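Local coordinates for protein origin of replication complex subunit 1B (Arabidopsis thaliana, PDB 5HH7) that forms part of the origin recognition complex that binds replication origins, and reads the unmodified histone H3 tail through its BAH-PHD cassette, at residues E160-R165 with Y215-H220; E124-G129 with R172-T177. One frame throughout, in Å; residues are numbered along the deposited sequence.

After the N-terminal strands and the PHD finger, the chain reaches helix 122-127, whose end (124-129) opens interaction 2. Strands 132-142 and 148-156 follow, then the loop 160-165, where interaction 1 opens before interaction 2 has closed. Segment 172-177 closes the first loop, spanning 42 intervening residues; 215-220 closes the second after 49, so the two contacts cross rather than nest. Their later segments reach neighbouring parallel strands, 175-184 and 210-218, of the BAH sheet, where Leu176 O and Tyr217 N lie 2.8 Å apart in a probable hydrogen bond. Interaction 2 ties a helix to this sheet, interaction 1 a connecting loop.

Interaction 1: residues E160-R165 with Y215-H220; sequences ETVSGR and YEYDVH
Thr161 lays its methyl over one face of the Tyr217 ring. CG2 sits 4.0 Å from the ring centroid and 25° off the normal, a CH-pi contact displaced toward the rim, with its closest approach to CE2 at 3.7 Å. Thr161 CB follows alongside, 3.8 Å from Tyr217 OH. The two side chains meet at a slant, and the threonine hydroxyl plays no part on the ring: with chi1 at 71°, OG1 is turned back into its own loop, bonding to the Pro158 carbonyl and accepting from Gly164 N at 3.0 Å. The latter bond makes an ST motif; with the Pro158 bond it fixes the rotation of the side chain, so that CG2 faces the ring. Tyr217 belongs to strand 210-218 of the curled sheet in the BAH domain, while 160-165 lies in the connection between strands 148-156 and 175-184, so the contact holds the loop against strand 210-218. Met156 touches both Thr161 and Tyr217, and Phe224 meets the tyrosine ring as well. At the phenol end, two waters bridge to the loop backbone. Water 2 accepts from Ser163 N at 3.2 Å and lies 2.8 Å from Tyr217 OH; water 1, in the ring plane at its edge, accepts from Val162 N at 3.2 Å. Val162 CG2 comes within 4.4 Å of Tyr217 OH.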
ATOM      1  N   GLU A 160      13.090  -6.015  -1.379  1.00 19.73           N
ATOM      2  CA  GLU A 160      13.634  -6.512  -0.119  1.00 20.61           C
ATOM      3  C   GLU A 160      13.789  -8.031  -0.062  1.00 24.91           C
ATOM      4  O   GLU A 160      14.375  -8.563   0.884  1.00 25.68           O
ATOM      5  CB  GLU A 160      12.820  -5.986   1.066  1.00 23.29           C
ATOM      6  CG  GLU A 160      13.001  -4.485   1.278  1.00 26.71           C
ATOM      7  CD  GLU A 160      12.334  -3.981   2.539  1.00 34.58           C
ATOM      8  OE1 GLU A 160      11.518  -4.725   3.118  1.00 31.70           O
ATOM      9  OE2 GLU A 160      12.632  -2.841   2.951  1.00 41.17           O
ATOM     10  N   THR A 161      13.269  -8.727  -1.071  1.00 19.56           N
ATOM     11  CA  THR A 161      13.606 -10.133  -1.252  1.00 19.08           C
ATOM     12  C   THR A 161      15.029 -10.171  -1.792  1.00 21.27           C
ATOM     13  O   THR A 161      15.462  -9.234  -2.466  1.00 21.30           O
ATOM     14  CB  THR A 161      12.657 -10.835  -2.241  1.00 19.37           C
ATOM     15  OG1 THR A 161      12.905 -10.363  -3.573  1.00 20.79           O
ATOM     16  CG2 THR A 161      11.199 -10.563  -1.867  1.00 19.76           C
ATOM     17  N   VAL A 162      15.765 -11.236  -1.500  1.00 21.74           N
ATOM     18  CA  VAL A 162      17.166 -11.290  -1.910  1.00 23.75           C
ATOM     19  C   VAL A 162      17.344 -11.240  -3.431  1.00 22.84           C
ATOM     20  O   VAL A 162      18.346 -10.719  -3.920  1.00 23.20           O
ATOM     21  CB  VAL A 162      17.908 -12.509  -1.318  1.00 22.60           C
ATOM     22  CG1 VAL A 162      17.942 -12.413   0.202  1.00 22.73           C
ATOM     23  CG2 VAL A 162      17.260 -13.810  -1.770  1.00 21.31           C
ATOM     24  N   SER A 163      16.371 -11.760  -4.173  1.00 22.63           N
ATOM     25  CA  SER A 163      16.464 -11.775  -5.634  1.00 26.88           C
ATOM     26  C   SER A 163      15.913 -10.509  -6.283  1.00 23.15           C
ATOM     27  O   SER A 163      16.159 -10.253  -7.462  1.00 22.11           O
ATOM     28  CB  SER A 163      15.788 -13.017  -6.212  1.00 30.19           C
ATOM     29  OG  SER A 163      16.575 -14.168  -5.963  1.00 30.55           O
ATOM     30  N   GLY A 164      15.168  -9.725  -5.510  1.00 21.36           N
ATOM     31  CA  GLY A 164      14.763  -8.396  -5.933  1.00 23.16           C
ATOM     32  C   GLY A 164      13.594  -8.353  -6.898  1.00 21.80           C
ATOM     33  O   GLY A 164      12.962  -9.372  -7.180  1.00 22.76           O
ATOM     34  N   ARG A 165      13.309  -7.156  -7.400  1.00 22.08           N
ATOM     35  CA  ARG A 165      12.213  -6.946  -8.340  1.00 21.26           C
ATOM     36  C   ARG A 165      12.490  -7.660  -9.659  1.00 21.51           C
ATOM     37  O   ARG A 165      13.622  -7.667 -10.148  1.00 22.14           O
ATOM     38  CB  ARG A 165      12.006  -5.446  -8.585  1.00 23.09           C
ATOM     39  CG  ARG A 165      10.893  -5.100  -9.582  1.00 23.74           C
ATOM     40  CD  ARG A 165      10.534  -3.615  -9.519  1.00 23.80           C
ATOM     41  NE  ARG A 165      10.094  -3.250  -8.176  1.00 24.52           N
ATOM     42  CZ  ARG A 165       8.841  -3.359  -7.740  1.00 22.59           C
ATOM     43  NH1 ARG A 165       7.885  -3.802  -8.548  1.00 22.37           N
ATOM     44  NH2 ARG A 165       8.543  -3.020  -6.495  1.00 21.77           N
ATOM     45  N   TYR A 215       0.991 -13.474  -4.207  1.00 21.78           N
ATOM     46  CA  TYR A 215       1.807 -14.559  -3.667  1.00 24.49           C
ATOM     47  C   TYR A 215       2.157 -14.446  -2.196  1.00 26.55           C
ATOM     48  O   TYR A 215       2.383 -13.357  -1.663  1.00 23.26           O
ATOM     49  CB  TYR A 215       3.120 -14.696  -4.443  1.00 22.54           C
ATOM     50  CG  TYR A 215       2.933 -14.948  -5.914  1.00 23.61           C
ATOM     51  CD1 TYR A 215       2.692 -16.229  -6.396  1.00 24.62           C
ATOM     52  CD2 TYR A 215       2.990 -13.901  -6.823  1.00 22.37           C
ATOM     53  CE1 TYR A 215       2.520 -16.459  -7.748  1.00 28.22           C
ATOM     54  CE2 TYR A 215       2.819 -14.118  -8.170  1.00 25.47           C
ATOM     55  CZ  TYR A 215       2.587 -15.395  -8.629  1.00 26.28           C
ATOM     56  OH  TYR A 215       2.416 -15.605  -9.977  1.00 30.68           O
ATOM     57  N   GLU A 216       2.215 -15.610  -1.564  1.00 22.45           N
ATOM     58  CA  GLU A 216       2.862 -15.775  -0.282  1.00 24.11           C
ATOM     59  C   GLU A 216       4.337 -16.040  -0.555  1.00 26.93           C
ATOM     60  O   GLU A 216       4.679 -16.871  -1.396  1.00 28.16           O
ATOM     61  CB  GLU A 216       2.246 -16.962   0.453  1.00 27.13           C
ATOM     62  CG  GLU A 216       2.990 -17.399   1.696  1.00 30.43           C
ATOM     63  CD  GLU A 216       2.434 -18.693   2.258  1.00 39.41           C
ATOM     64  OE1 GLU A 216       1.237 -18.718   2.620  1.00 33.15           O
ATOM     65  OE2 GLU A 216       3.190 -19.686   2.319  1.00 39.51           O
ATOM     66  N   TYR A 217       5.209 -15.325   0.146  1.00 23.45           N
ATOM     67  CA  TYR A 217       6.647 -15.507  -0.020  1.00 23.71           C
ATOM     68  C   TYR A 217       7.254 -16.063   1.256  1.00 23.92           C
ATOM     69  O   TYR A 217       7.241 -15.398   2.288  1.00 23.46           O
ATOM     70  CB  TYR A 217       7.313 -14.175  -0.368  1.00 21.54           C
ATOM     71  CG  TYR A 217       8.829 -14.231  -0.483  1.00 25.36           C
ATOM     72  CD1 TYR A 217       9.443 -14.991  -1.470  1.00 21.52           C
ATOM     73  CD2 TYR A 217       9.640 -13.503   0.384  1.00 24.30           C
ATOM     74  CE1 TYR A 217      10.828 -15.033  -1.591  1.00 25.16           C
ATOM     75  CE2 TYR A 217      11.031 -13.542   0.274  1.00 24.62           C
ATOM     76  CZ  TYR A 217      11.615 -14.308  -0.716  1.00 26.10           C
ATOM     77  OH  TYR A 217      12.991 -14.344  -0.834  1.00 24.44           O
ATOM     78  N   ASP A 218       7.776 -17.282   1.199  1.00 21.75           N
ATOM     79  CA  ASP A 218       8.480 -17.819   2.353  1.00 22.06           C
ATOM     80  C   ASP A 218       9.917 -17.338   2.316  1.00 23.96           C
ATOM     81  O   ASP A 218      10.686 -17.719   1.436  1.00 23.42           O
ATOM     82  CB  ASP A 218       8.437 -19.345   2.401  1.00 22.97           C
ATOM     83  CG  ASP A 218       8.929 -19.888   3.732  1.00 29.23           C
ATOM     84  OD1 ASP A 218      10.156 -20.075   3.889  1.00 29.35           O
ATOM     85  OD2 ASP A 218       8.091 -20.104   4.631  1.00 30.89           O
ATOM     86  N   VAL A 219      10.266 -16.492   3.279  1.00 25.72           N
ATOM     87  CA  VAL A 219      11.568 -15.842   3.301  1.00 24.12           C
ATOM     88  C   VAL A 219      12.714 -16.840   3.501  1.00 24.15           C
ATOM     89  O   VAL A 219      13.802 -16.658   2.954  1.00 24.75           O
ATOM     90  CB  VAL A 219      11.608 -14.732   4.377  1.00 30.62           C
ATOM     91  CG1 VAL A 219      12.977 -14.065   4.424  1.00 29.90           C
ATOM     92  CG2 VAL A 219      10.509 -13.697   4.109  1.00 26.44           C
ATOM     93  N   HIS A 220      12.466 -17.897   4.269  1.00 21.29           N
ATOM     94  CA  HIS A 220      13.490 -18.911   4.517  1.00 27.01           C
ATOM     95  C   HIS A 220      13.788 -19.756   3.280  1.00 30.82           C
ATOM     96  O   HIS A 220      14.951 -19.996   2.943  1.00 28.02           O
ATOM     97  CB  HIS A 220      13.084 -19.826   5.677  1.00 31.94           C
ATOM     98  CG  HIS A 220      13.212 -19.189   7.025  1.00 36.41           C
ATOM     99  ND1 HIS A 220      12.150 -18.589   7.670  1.00 36.73           N
ATOM    100  CD2 HIS A 220      14.276 -19.057   7.851  1.00 33.78           C
ATOM    101  CE1 HIS A 220      12.555 -18.117   8.835  1.00 41.02           C
ATOM    102  NE2 HIS A 220      13.842 -18.389   8.970  1.00 38.93           N
TER
HETATM  103  O   HOH W   1      14.466 -13.093   0.735  1.00 20.05           O
HETATM  104  O   HOH W   2      14.141 -13.964  -3.349  1.00 24.70           O

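Interaction 2: residues E124-G129 with R172-T177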
ATOM      1  N   GLU A 124       4.303   5.831  -0.725  1.00 24.58           N
ATOM      2  CA  GLU A 124       5.653   6.090  -1.205  1.00 26.83           C
ATOM      3  C   GLU A 124       6.692   5.591  -0.198  1.00 28.73           C
ATOM      4  O   GLU A 124       7.695   4.983  -0.577  1.00 27.94           O
ATOM      5  CB  GLU A 124       5.838   7.584  -1.482  1.00 34.15           C
ATOM      6  CG  GLU A 124       7.132   7.931  -2.192  1.00 41.41           C
ATOM      7  CD  GLU A 124       7.223   9.403  -2.564  1.00 45.41           C
ATOM      8  OE1 GLU A 124       6.203  10.119  -2.456  1.00 41.01           O
ATOM      9  OE2 GLU A 124       8.323   9.840  -2.961  1.00 48.66           O
ATOM     10  N   LYS A 125       6.437   5.833   1.084  1.00 25.94           N
ATOM     11  CA  LYS A 125       7.339   5.375   2.137  1.00 26.06           C
ATOM     12  C   LYS A 125       7.400   3.849   2.189  1.00 26.93           C
ATOM     13  O   LYS A 125       8.470   3.270   2.380  1.00 26.65           O
ATOM     14  CB  LYS A 125       6.911   5.924   3.498  1.00 27.32           C
ATOM     15  CG  LYS A 125       7.010   7.435   3.641  1.00 40.95           C
ATOM     16  CD  LYS A 125       6.616   7.861   5.048  1.00 46.18           C
ATOM     17  CE  LYS A 125       6.341   9.354   5.125  1.00 55.63           C
ATOM     18  NZ  LYS A 125       5.861   9.768   6.474  1.00 57.02           N
ATOM     19  N   LEU A 126       6.248   3.207   2.028  1.00 25.50           N
ATOM     20  CA  LEU A 126       6.188   1.750   2.043  1.00 25.94           C
ATOM     21  C   LEU A 126       7.037   1.171   0.922  1.00 26.50           C
ATOM     22  O   LEU A 126       7.868   0.290   1.145  1.00 23.89           O
ATOM     23  CB  LEU A 126       4.748   1.259   1.889  1.00 21.94           C
ATOM     24  CG  LEU A 126       4.632  -0.262   1.768  1.00 26.58           C
ATOM     25  CD1 LEU A 126       5.077  -0.935   3.066  1.00 27.78           C
ATOM     26  CD2 LEU A 126       3.216  -0.682   1.392  1.00 22.02           C
ATOM     27  N   LEU A 127       6.835   1.689  -0.283  1.00 25.03           N
ATOM     28  CA  LEU A 127       7.492   1.148  -1.465  1.00 24.14           C
ATOM     29  C   LEU A 127       8.981   1.476  -1.525  1.00 25.21           C
ATOM     30  O   LEU A 127       9.716   0.908  -2.334  1.00 26.67           O
ATOM     31  CB  LEU A 127       6.772   1.607  -2.737  1.00 24.08           C
ATOM     32  CG  LEU A 127       5.316   1.140  -2.837  1.00 25.05           C
ATOM     33  CD1 LEU A 127       4.644   1.630  -4.127  1.00 23.22           C
ATOM     34  CD2 LEU A 127       5.217  -0.388  -2.727  1.00 25.26           C
ATOM     35  N   SER A 128       9.430   2.386  -0.666  1.00 24.22           N
ATOM     36  CA  SER A 128      10.852   2.689  -0.575  1.00 28.25           C
ATOM     37  C   SER A 128      11.470   2.006   0.643  1.00 31.48           C
ATOM     38  O   SER A 128      12.645   2.203   0.947  1.00 33.96           O
ATOM     39  CB  SER A 128      11.086   4.201  -0.518  1.00 34.48           C
ATOM     40  OG  SER A 128      10.600   4.743   0.698  1.00 45.95           O
ATOM     41  N   GLY A 129      10.665   1.207   1.339  1.00 32.95           N
ATOM     42  CA  GLY A 129      11.131   0.457   2.493  1.00 34.74           C
ATOM     43  C   GLY A 129      11.299   1.280   3.756  1.00 37.57           C
ATOM     44  O   GLY A 129      12.074   0.916   4.644  1.00 36.75           O
ATOM     45  N   ARG A 172       3.037  -1.553  -7.590  1.00 20.40           N
ATOM     46  CA  ARG A 172       2.251  -1.604  -6.360  1.00 19.95           C
ATOM     47  C   ARG A 172       2.122  -3.019  -5.795  1.00 25.17           C
ATOM     48  O   ARG A 172       1.226  -3.295  -4.991  1.00 21.68           O
ATOM     49  CB  ARG A 172       0.864  -0.991  -6.581  1.00 20.21           C
ATOM     50  CG  ARG A 172       0.883   0.525  -6.732  1.00 23.80           C
ATOM     51  CD  ARG A 172      -0.505   1.079  -7.024  1.00 20.49           C
ATOM     52  NE  ARG A 172      -0.548   2.531  -6.881  1.00 22.21           N
ATOM     53  CZ  ARG A 172      -0.751   3.162  -5.728  1.00 26.08           C
ATOM     54  NH1 ARG A 172      -0.777   4.490  -5.691  1.00 24.15           N
ATOM     55  NH2 ARG A 172      -0.930   2.467  -4.611  1.00 22.58           N
ATOM     56  N   GLU A 173       3.024  -3.911  -6.199  1.00 21.23           N
ATOM     57  CA  GLU A 173       2.929  -5.311  -5.787  1.00 22.47           C
ATOM     58  C   GLU A 173       3.665  -5.614  -4.482  1.00 19.81           C
ATOM     59  O   GLU A 173       4.790  -5.165  -4.272  1.00 19.65           O
ATOM     60  CB  GLU A 173       3.415  -6.252  -6.897  1.00 18.63           C
ATOM     61  CG  GLU A 173       3.228  -7.733  -6.560  1.00 18.84           C
ATOM     62  CD  GLU A 173       3.494  -8.651  -7.737  1.00 20.56           C
ATOM     63  OE1 GLU A 173       4.023  -8.172  -8.763  1.00 19.39           O
ATOM     64  OE2 GLU A 173       3.158  -9.853  -7.639  1.00 21.18           O
ATOM     65  N   LEU A 174       3.005  -6.375  -3.610  1.00 17.61           N
ATOM     66  CA  LEU A 174       3.594  -6.832  -2.357  1.00 17.97           C
ATOM     67  C   LEU A 174       3.545  -8.353  -2.306  1.00 21.57           C
ATOM     68  O   LEU A 174       2.708  -8.974  -2.964  1.00 17.89           O
ATOM     69  CB  LEU A 174       2.798  -6.287  -1.169  1.00 19.54           C
ATOM     70  CG  LEU A 174       2.619  -4.771  -1.087  1.00 20.09           C
ATOM     71  CD1 LEU A 174       1.669  -4.409   0.045  1.00 21.11           C
ATOM     72  CD2 LEU A 174       3.973  -4.087  -0.910  1.00 20.26           C
ATOM     73  N   TYR A 175       4.435  -8.944  -1.514  1.00 20.00           N
ATOM     74  CA  TYR A 175       4.358 -10.362  -1.184  1.00 20.41           C
ATOM     75  C   TYR A 175       3.962 -10.494   0.278  1.00 18.82           C
ATOM     76  O   TYR A 175       4.420  -9.718   1.114  1.00 20.91           O
ATOM     77  CB  TYR A 175       5.716 -11.035  -1.369  1.00 18.70           C
ATOM     78  CG  TYR A 175       6.270 -10.961  -2.768  1.00 19.46           C
ATOM     79  CD1 TYR A 175       5.468 -11.227  -3.872  1.00 19.59           C
ATOM     80  CD2 TYR A 175       7.602 -10.631  -2.987  1.00 19.97           C
ATOM     81  CE1 TYR A 175       5.981 -11.162  -5.160  1.00 23.71           C
ATOM     82  CE2 TYR A 175       8.122 -10.563  -4.266  1.00 22.77           C
ATOM     83  CZ  TYR A 175       7.309 -10.830  -5.348  1.00 25.16           C
ATOM     84  OH  TYR A 175       7.833 -10.766  -6.620  1.00 23.14           O
ATOM     85  N   LEU A 176       3.115 -11.473   0.587  1.00 21.12           N
ATOM     86  CA  LEU A 176       2.771 -11.758   1.975  1.00 18.43           C
ATOM     87  C   LEU A 176       3.723 -12.809   2.535  1.00 22.35           C
ATOM     88  O   LEU A 176       3.712 -13.959   2.105  1.00 24.01           O
ATOM     89  CB  LEU A 176       1.325 -12.243   2.089  1.00 17.87           C
ATOM     90  CG  LEU A 176       0.829 -12.435   3.526  1.00 21.79           C
ATOM     91  CD1 LEU A 176       1.043 -11.162   4.331  1.00 23.01           C
ATOM     92  CD2 LEU A 176      -0.641 -12.843   3.543  1.00 29.41           C
ATOM     93  N   THR A 177       4.558 -12.418   3.491  1.00 19.66           N
ATOM     94  CA  THR A 177       5.561 -13.340   4.009  1.00 21.00           C
ATOM     95  C   THR A 177       4.975 -14.278   5.050  1.00 25.32           C
ATOM     96  O   THR A 177       3.813 -14.149   5.445  1.00 23.27           O
ATOM     97  CB  THR A 177       6.737 -12.592   4.657  1.00 24.18           C
ATOM     98  OG1 THR A 177       6.323 -12.061   5.924  1.00 25.90           O
ATOM     99  CG2 THR A 177       7.210 -11.464   3.761  1.00 23.50           C
TER
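Leu126 carries its CG opposite the backbone N (chi1 175°), while Leu174 sets its own CG beside the backbone N and opposite the carbonyl carbon (chi1 -56°), and the two side chains thereby extend toward each other until their CD2 methyls meet tip to tip at 4.2 Å. Leu127, with chi1 at -62°, swings its end in from the same helix, bringing its CD2 to 4.3 Å from Leu174 CD2. One methyl of the second segment thus touches two consecutive leucines of the helix end. That end is closed by a Schellman motif: Gly129, with positive phi, follows the helix, and its N bonds to Leu126 O at 2.9 Å. Helix 122-127 thus packs on Leu174 beside the BAH sheet; Phe211 of strand 210-218 touches both Leu126 and Leu174, and Tyr155 also borders Leu174. Leu127 also touches Leu71 of the PHD finger, its side chain about 10 Å from that of the zinc ligand Cys70. Arg172 forms salt bridges to Glu66 of the PHD finger and to Asp208 within the BAH domain, both in histone H3-binding regions, which puts it beside the peptide-binding surface. Across the contact three leucines meet through methyls alone, so it rests on van der Waals packing and apolar burial, with no polar direction.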